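PDB 2D4E: 5-carboxymethyl-2-hydroxymuconate semialdehyde dehydrogenase from Thermus thermophilus, which probably catalyses the NAD-dependent oxidation of 5-carboxymethyl-2-hydroxymuconate semialdehyde to the corresponding carboxylic acid. Local coordinates for residues C[124-135]-C[174-185]; C[46-55]-C[110-118]. All coordinates share one frame; numbering follows the deposited sequence.

Contact 1 (C[124-135]-C[174-185]); sequences QVARAAENFAFY and APLMLSTWRIAP
Ala174, at the N-cap of helix 175-185, meets with its methyl the side-chain oxygen of Gln124, whose chain bends at chi2 and whose OE1 also rests 3.6 Å from Met177 CB. Leu176 wedges its CG and CD2 branch against the methyl of Ala128, with CD2 reaching Val125 CG2. Met177 is deposited in two conformers, so the place of its sulfur over one face of the Arg127 guanidinium is doubtful as a fixed contact. The first torsion of Thr180 (chi1 60°) folds OG1 back on Leu176 O, to which it donates. The same OG1 accepts a fairly straight bond from Asn131 ND2 (2.9 Å, 162°), in the amide plane. Thr180 CG2 meets the edge of the Phe132 ring at CE1. Asn131 OD1 lies at the indole edge of Trp181, 3.5 Å from CE3; Arg127 NH1 on OD1, from above the carbonyl plane, and Thr180 OG1 on ND2 hold the amide at both ends and fix its rotation. A water over the indole face joins Tyr135 OH to Trp181 O. Ala184 CB then covers one face of Phe132, and Pro185 CB stands over the centre of Tyr135, a CH-pi contact opposite Phe134. The helices, 8° apart, form a near-parallel pair in the NAD-binding aldehyde dehydrogenase fold, where helix 175-188 follows strand 166-169 and Leu178 touches the NAD.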
# COMPACT_ATOMS: atom_id res chain seq x y z
N GLN C 124 29.16 -14.14 -3.13
CA GLN C 124 28.21 -13.83 -4.19
C GLN C 124 27.30 -15.02 -4.48
O GLN C 124 26.15 -14.86 -4.87
CB GLN C 124 28.95 -13.41 -5.46
CG GLN C 124 29.69 -12.10 -5.31
CD GLN C 124 28.84 -10.92 -5.69
OE1 GLN C 124 28.65 -10.64 -6.88
NE2 GLN C 124 28.30 -10.23 -4.70
N VAL C 125 27.83 -16.23 -4.28
CA VAL C 125 27.04 -17.43 -4.50
C VAL C 125 25.95 -17.45 -3.44
O VAL C 125 24.81 -17.82 -3.71
CB VAL C 125 27.88 -18.72 -4.37
CG1 VAL C 125 26.97 -19.94 -4.39
CG2 VAL C 125 28.88 -18.80 -5.51
N ALA C 126 26.30 -17.04 -2.22
CA ALA C 126 25.32 -16.99 -1.15
C ALA C 126 24.22 -15.98 -1.50
O ALA C 126 23.04 -16.23 -1.26
CB ALA C 126 26.00 -16.61 0.17
N ARG C 127 24.60 -14.85 -2.08
CA ARG C 127 23.62 -13.84 -2.48
C ARG C 127 22.72 -14.38 -3.59
O ARG C 127 21.54 -14.08 -3.64
CB ARG C 127 24.31 -12.56 -2.97
CG ARG C 127 24.77 -11.62 -1.85
CD ARG C 127 23.60 -10.89 -1.19
NE ARG C 127 22.90 -9.96 -2.09
CZ ARG C 127 21.84 -10.27 -2.84
NH1 ARG C 127 21.31 -11.49 -2.79
NH2 ARG C 127 21.31 -9.36 -3.65
N ALA C 128 23.31 -15.18 -4.48
CA ALA C 128 22.56 -15.78 -5.58
C ALA C 128 21.50 -16.71 -5.01
O ALA C 128 20.35 -16.72 -5.45
CB ALA C 128 23.49 -16.54 -6.49
N ALA C 129 21.89 -17.52 -4.03
CA ALA C 129 20.96 -18.44 -3.40
C ALA C 129 19.86 -17.60 -2.73
O ALA C 129 18.67 -17.92 -2.84
CB ALA C 129 21.68 -19.31 -2.38
N GLU C 130 20.28 -16.53 -2.06
CA GLU C 130 19.34 -15.64 -1.38
C GLU C 130 18.34 -15.01 -2.35
O GLU C 130 17.20 -14.74 -1.98
CB GLU C 130 20.09 -14.53 -0.64
CG GLU C 130 19.18 -13.46 -0.03
CD GLU C 130 19.93 -12.44 0.82
OE1 GLU C 130 20.95 -11.90 0.34
OE2 GLU C 130 19.49 -12.17 1.96
N ASN C 131 18.78 -14.76 -3.59
CA ASN C 131 17.89 -14.18 -4.58
C ASN C 131 16.67 -15.09 -4.77
O ASN C 131 15.54 -14.62 -4.83
CB ASN C 131 18.61 -14.00 -5.93
CG ASN C 131 19.54 -12.79 -5.93
OD1 ASN C 131 19.39 -11.87 -5.13
ND2 ASN C 131 20.50 -12.78 -6.86
N PHE C 132 16.91 -16.40 -4.84
CA PHE C 132 15.81 -17.35 -5.01
C PHE C 132 15.00 -17.54 -3.73
O PHE C 132 13.77 -17.60 -3.77
CB PHE C 132 16.34 -18.71 -5.49
CG PHE C 132 16.73 -18.72 -6.94
CD1 PHE C 132 18.05 -18.48 -7.32
CD2 PHE C 132 15.77 -18.94 -7.92
CE1 PHE C 132 18.40 -18.45 -8.67
CE2 PHE C 132 16.11 -18.90 -9.27
CZ PHE C 132 17.43 -18.66 -9.65
N ALA C 133 15.68 -17.62 -2.59
CA ALA C 133 14.99 -17.78 -1.32
C ALA C 133 14.10 -16.57 -1.06
O ALA C 133 13.00 -16.70 -0.51
CB ALA C 133 16.00 -17.95 -0.19
N PHE C 134 14.60 -15.40 -1.46
CA PHE C 134 13.89 -14.14 -1.28
C PHE C 134 12.60 -14.08 -2.10
O PHE C 134 11.51 -13.93 -1.55
CB PHE C 134 14.81 -12.98 -1.67
CG PHE C 134 14.17 -11.63 -1.57
CD1 PHE C 134 13.80 -11.10 -0.33
CD2 PHE C 134 13.94 -10.87 -2.71
CE1 PHE C 134 13.23 -9.83 -0.23
CE2 PHE C 134 13.36 -9.60 -2.62
CZ PHE C 134 13.00 -9.08 -1.38
N TYR C 135 12.72 -14.19 -3.42
CA TYR C 135 11.54 -14.11 -4.27
C TYR C 135 10.58 -15.28 -4.13
O TYR C 135 9.43 -15.20 -4.52
CB TYR C 135 11.96 -13.94 -5.73
CG TYR C 135 12.40 -12.52 -6.02
CD1 TYR C 135 13.76 -12.21 -6.18
CD2 TYR C 135 11.47 -11.49 -6.11
CE1 TYR C 135 14.16 -10.89 -6.42
CE2 TYR C 135 11.86 -10.18 -6.34
CZ TYR C 135 13.21 -9.88 -6.50
OH TYR C 135 13.59 -8.59 -6.77
N ALA C 174 29.76 -10.23 -12.86
CA ALA C 174 29.19 -11.07 -11.80
C ALA C 174 28.06 -11.94 -12.36
O ALA C 174 26.89 -11.76 -12.02
CB ALA C 174 28.66 -10.19 -10.67
N PRO C 175 28.41 -12.93 -13.21
CA PRO C 175 27.50 -13.87 -13.87
C PRO C 175 26.38 -14.48 -13.04
O PRO C 175 25.21 -14.33 -13.37
CB PRO C 175 28.45 -14.94 -14.41
CG PRO C 175 29.67 -14.15 -14.73
CD PRO C 175 29.81 -13.27 -13.51
N LEU C 176 26.73 -15.17 -11.96
CA LEU C 176 25.72 -15.81 -11.12
C LEU C 176 24.79 -14.83 -10.41
O LEU C 176 23.57 -14.95 -10.49
CB LEU C 176 26.38 -16.72 -10.09
CG LEU C 176 25.38 -17.59 -9.31
CD1 LEU C 176 24.74 -18.60 -10.25
CD2 LEU C 176 26.09 -18.30 -8.17
N MET C 177 25.38 -13.87 -9.69
CA MET C 177 24.58 -12.90 -8.94
C MET C 177 23.66 -12.05 -9.81
O MET C 177 22.49 -11.87 -9.50
CB MET C 177 25.51 -11.99 -8.13
CG MET C 177 24.83 -10.81 -7.44
SD MET C 177 23.56 -11.31 -6.27
CE MET C 177 22.25 -10.16 -6.71
N LEU C 178 24.19 -11.52 -10.90
CA LEU C 178 23.40 -10.67 -11.78
C LEU C 178 22.37 -11.39 -12.64
O LEU C 178 21.38 -10.79 -13.03
CB LEU C 178 24.33 -9.83 -12.65
CG LEU C 178 25.29 -8.97 -11.81
CD1 LEU C 178 26.15 -8.14 -12.74
CD2 LEU C 178 24.50 -8.07 -10.87
N SER C 179 22.58 -12.67 -12.93
CA SER C 179 21.60 -13.39 -13.73
C SER C 179 20.47 -13.89 -12.84
O SER C 179 19.30 -13.78 -13.20
CB SER C 179 22.25 -14.57 -14.48
OG SER C 179 22.69 -15.58 -13.59
N THR C 180 20.81 -14.41 -11.67
CA THR C 180 19.80 -14.90 -10.73
C THR C 180 18.95 -13.75 -10.20
O THR C 180 17.81 -13.97 -9.77
CB THR C 180 20.42 -15.67 -9.54
OG1 THR C 180 21.30 -14.80 -8.81
CG2 THR C 180 21.19 -16.88 -10.04
N TRP C 181 19.51 -12.55 -10.23
CA TRP C 181 18.80 -11.34 -9.78
C TRP C 181 17.54 -11.13 -10.63
O TRP C 181 16.54 -10.59 -10.15
CB TRP C 181 19.72 -10.12 -9.92
CG TRP C 181 19.11 -8.79 -9.51
CD1 TRP C 181 19.05 -7.65 -10.26
CD2 TRP C 181 18.52 -8.47 -8.24
NE1 TRP C 181 18.46 -6.64 -9.54
CE2 TRP C 181 18.12 -7.12 -8.30
CE3 TRP C 181 18.28 -9.20 -7.06
CZ2 TRP C 181 17.50 -6.47 -7.23
CZ3 TRP C 181 17.66 -8.55 -5.99
CH2 TRP C 181 17.28 -7.20 -6.08
N ARG C 182 17.58 -11.58 -11.88
CA ARG C 182 16.44 -11.42 -12.79
C ARG C 182 15.65 -12.72 -12.96
O ARG C 182 14.41 -12.70 -13.08
CB ARG C 182 16.94 -10.97 -14.16
CG ARG C 182 17.91 -9.79 -14.12
CD ARG C 182 17.23 -8.49 -13.71
NE ARG C 182 17.97 -7.36 -14.25
CZ ARG C 182 17.41 -6.22 -14.67
NH1 ARG C 182 16.10 -6.05 -14.58
NH2 ARG C 182 18.17 -5.26 -15.17
N ILE C 183 16.36 -13.84 -12.98
CA ILE C 183 15.74 -15.14 -13.13
C ILE C 183 14.78 -15.47 -11.99
O ILE C 183 13.67 -15.94 -12.22
CB ILE C 183 16.81 -16.25 -13.21
CG1 ILE C 183 17.72 -16.02 -14.42
CG2 ILE C 183 16.14 -17.62 -13.26
CD1 ILE C 183 18.98 -16.87 -14.42
N ALA C 184 15.22 -15.23 -10.77
CA ALA C 184 14.41 -15.52 -9.60
C ALA C 184 13.05 -14.81 -9.64
O ALA C 184 12.01 -15.46 -9.50
CB ALA C 184 15.17 -15.14 -8.33
N PRO C 185 13.03 -13.48 -9.83
CA PRO C 185 11.70 -12.85 -9.86
C PRO C 185 10.88 -13.30 -11.07
O PRO C 185 9.68 -13.53 -10.96
CB PRO C 185 12.02 -11.35 -9.87
CG PRO C 185 13.41 -11.28 -10.47
CD PRO C 185 14.10 -12.47 -9.84
O HOH W 1 15.32 -8.47 -8.58

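Contact 2 (C[46-55]-C[110-118]); sequences SLDPATNEVL and ECLDAGQVL. With NA (sodium ion), chain I.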
# COMPACT_ATOMS: atom_id res chain seq x y z
N SER C 46 36.83 -18.95 -23.79
CA SER C 46 36.76 -18.00 -22.69
C SER C 46 38.10 -18.12 -21.96
O SER C 46 38.52 -19.22 -21.60
CB SER C 46 35.63 -18.33 -21.72
OG SER C 46 35.62 -17.38 -20.67
N LEU C 47 38.74 -16.98 -21.75
CA LEU C 47 40.04 -16.93 -21.10
C LEU C 47 39.99 -16.84 -19.57
O LEU C 47 38.97 -16.46 -18.99
CB LEU C 47 40.83 -15.72 -21.62
CG LEU C 47 40.87 -15.46 -23.13
CD1 LEU C 47 41.66 -14.19 -23.41
CD2 LEU C 47 41.50 -16.65 -23.85
N ASP C 48 41.10 -17.20 -18.95
CA ASP C 48 41.27 -17.12 -17.50
C ASP C 48 42.00 -15.79 -17.38
O ASP C 48 43.17 -15.69 -17.74
CB ASP C 48 42.14 -18.29 -17.02
CG ASP C 48 42.58 -18.14 -15.57
OD1 ASP C 48 43.06 -19.15 -15.01
OD2 ASP C 48 42.47 -17.04 -15.00
N PRO C 49 41.32 -14.74 -16.89
CA PRO C 49 41.92 -13.41 -16.75
C PRO C 49 43.23 -13.32 -15.98
O PRO C 49 43.95 -12.34 -16.09
CB PRO C 49 40.80 -12.60 -16.09
CG PRO C 49 40.03 -13.63 -15.32
CD PRO C 49 39.98 -14.78 -16.28
N ALA C 50 43.55 -14.36 -15.22
CA ALA C 50 44.78 -14.38 -14.45
C ALA C 50 45.99 -14.78 -15.30
O ALA C 50 47.12 -14.44 -14.98
CB ALA C 50 44.65 -15.33 -13.27
N THR C 51 45.75 -15.50 -16.39
CA THR C 51 46.84 -15.96 -17.25
C THR C 51 46.58 -15.79 -18.75
O THR C 51 47.48 -15.96 -19.57
CB THR C 51 47.11 -17.44 -17.02
OG1 THR C 51 45.94 -18.19 -17.37
CG2 THR C 51 47.44 -17.70 -15.55
N ASN C 52 45.34 -15.46 -19.08
CA ASN C 52 44.93 -15.29 -20.47
C ASN C 52 45.04 -16.59 -21.25
O ASN C 52 45.15 -16.58 -22.48
CB ASN C 52 45.73 -14.17 -21.14
CG ASN C 52 45.26 -12.79 -20.71
OD1 ASN C 52 44.06 -12.55 -20.58
ND2 ASN C 52 46.20 -11.89 -20.47
N GLU C 53 45.01 -17.70 -20.53
CA GLU C 53 45.05 -19.03 -21.14
C GLU C 53 43.59 -19.41 -21.34
O GLU C 53 42.72 -18.91 -20.63
CB GLU C 53 45.68 -20.06 -20.20
CG GLU C 53 47.03 -19.70 -19.62
CD GLU C 53 48.18 -20.04 -20.54
OE1 GLU C 53 49.29 -20.28 -20.02
OE2 GLU C 53 47.97 -20.06 -21.77
N VAL C 54 43.32 -20.29 -22.29
CA VAL C 54 41.95 -20.72 -22.53
C VAL C 54 41.49 -21.65 -21.41
O VAL C 54 42.17 -22.64 -21.09
CB VAL C 54 41.83 -21.44 -23.89
CG1 VAL C 54 40.44 -22.04 -24.04
CG2 VAL C 54 42.10 -20.46 -25.02
N LEU C 55 40.35 -21.33 -20.80
CA LEU C 55 39.77 -22.13 -19.72
C LEU C 55 38.93 -23.26 -20.30
O LEU C 55 38.89 -24.37 -19.76
CB LEU C 55 38.86 -21.28 -18.84
CG LEU C 55 39.44 -20.48 -17.67
CD1 LEU C 55 38.33 -19.63 -17.06
CD2 LEU C 55 40.01 -21.44 -16.62
N GLU C 110 33.23 -19.36 -11.39
CA GLU C 110 33.13 -17.94 -11.70
C GLU C 110 34.43 -17.20 -11.39
O GLU C 110 34.79 -16.24 -12.07
CB GLU C 110 31.96 -17.31 -10.94
CG GLU C 110 31.83 -15.81 -11.12
CD GLU C 110 30.42 -15.30 -10.85
OE1 GLU C 110 30.28 -14.10 -10.56
OE2 GLU C 110 29.47 -16.11 -10.92
N CYS C 111 35.14 -17.66 -10.37
CA CYS C 111 36.41 -17.05 -10.00
C CYS C 111 37.40 -17.21 -11.15
O CYS C 111 38.01 -16.25 -11.61
CB CYS C 111 36.95 -17.71 -8.73
SG CYS C 111 38.60 -17.17 -8.27
N LEU C 112 37.55 -18.45 -11.62
CA LEU C 112 38.47 -18.74 -12.71
C LEU C 112 38.11 -18.00 -14.00
O LEU C 112 38.98 -17.51 -14.71
CB LEU C 112 38.45 -20.25 -13.02
CG LEU C 112 39.00 -21.22 -11.97
CD1 LEU C 112 38.88 -22.64 -12.50
CD2 LEU C 112 40.45 -20.89 -11.67
N ASP C 113 36.81 -17.93 -14.27
CA ASP C 113 36.26 -17.32 -15.48
C ASP C 113 36.23 -15.79 -15.50
O ASP C 113 36.51 -15.17 -16.53
CB ASP C 113 34.84 -17.87 -15.69
CG ASP C 113 34.38 -17.84 -17.14
OD1 ASP C 113 35.20 -17.55 -18.04
OD2 ASP C 113 33.18 -18.12 -17.38
N ALA C 114 35.92 -15.17 -14.36
CA ALA C 114 35.80 -13.71 -14.30
C ALA C 114 36.86 -12.94 -13.51
O ALA C 114 36.79 -11.71 -13.44
CB ALA C 114 34.41 -13.33 -13.82
N GLY C 115 37.80 -13.64 -12.88
CA GLY C 115 38.87 -12.96 -12.16
C GLY C 115 38.68 -12.32 -10.79
O GLY C 115 39.60 -11.65 -10.32
N GLN C 116 37.52 -12.49 -10.15
CA GLN C 116 37.34 -11.89 -8.83
C GLN C 116 37.94 -12.81 -7.77
O GLN C 116 38.05 -14.01 -7.98
CB GLN C 116 35.84 -11.68 -8.53
CG GLN C 116 35.13 -10.67 -9.44
CD GLN C 116 35.73 -9.26 -9.38
OE1 GLN C 116 36.19 -8.81 -8.34
NE2 GLN C 116 35.70 -8.56 -10.51
N VAL C 117 38.34 -12.24 -6.63
CA VAL C 117 38.93 -13.05 -5.57
C VAL C 117 37.92 -14.09 -5.09
O VAL C 117 36.75 -13.78 -4.87
CB VAL C 117 39.39 -12.19 -4.38
CG1 VAL C 117 40.48 -11.22 -4.85
CG2 VAL C 117 38.23 -11.42 -3.81
N LEU C 118 38.38 -15.33 -4.93
CA LEU C 118 37.51 -16.43 -4.54
C LEU C 118 36.54 -16.19 -3.39
O LEU C 118 35.35 -16.48 -3.52
CB LEU C 118 38.35 -17.69 -4.25
CG LEU C 118 37.56 -19.00 -4.12
CD1 LEU C 118 36.71 -19.24 -5.38
CD2 LEU C 118 38.53 -20.17 -3.91
NA NA I . 36.61 -15.69 -18.82
O HOH W 2 40.92 -16.00 -12.70
O HOH W 3 37.47 -13.68 -19.96
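Ser46 OG and Asp113 OD1 lie only 2.7 Å apart without a hydrogen bond between them, because both coordinate the same sodium ion. Asp113 grips the metal twice, through OD1 at 2.5 Å from the sodium and through its backbone O at 2.4 Å. With CG anti to the backbone N (chi1 -155°), the carboxylate stays beside the residue's own carbonyl, which lets OD1 and O reach the same ion. Leu47 O, Ser46 OG, a water and Trp200 O complete six oxygen ligands, while Asp113 OD2 accepts from Phe203 N.

Van der Waals contacts lie alongside. Pro49 sets its ring on the end of helix 103-114, CG 3.3 Å from Gly115 N and CD near Leu112 O. Gly115 has positive phi, and a beta carbon there would collide with Pro49 CG. Leu55 brings CD1 to 3.2 Å from Leu112 O, and the same methyl packs beside Leu112 CB.

The remaining polar bonds centre on Asp48. Its OD2 accepts from Ala50 N at 2.9 Å, forming an Asx turn that the nitrogen enters from above the carboxylate plane; OD1 forms a salt bridge with Arg19. A water lies within hydrogen-bonding distance of both Asp48 OD2 and Cys111 O, but has more acceptors in reach than protons. With an alanine here, Ala50 N would probably lose its acceptor and Arg19 its charged mate, leaving the turn freer to shift.

A single carboxylate among otherwise neutral oxygens suits a monovalent cation. The C-terminal end of helix 103-114 is likely to add to the negative potential at the ion. With ligands from both segments, the sodium joins the hairpin of strands 43-48 and 53-59 to that helix end.

Contact 2 comes first along the chain: both 46-55 and 110-118 precede 124-135 and 174-185, and helix 103-114 is followed directly by helix 118-136. The centres of the contacts are about 21 Å apart, yet the two touch through Glu110, whose OE2 lies 3.1 Å from Leu176 N, a probable hydrogen bond at the start of helix 175-188. The centre of contact 1 lies about 10 Å from that of the chain, beside the NAD site; that of contact 2 lies farther out, at about 18 Å, around the sodium. Trp200, which completes the metal site, follows strand 193-196 of the parallel sheet. This connects the hairpin and the consecutive helices with the cofactor-binding sheet.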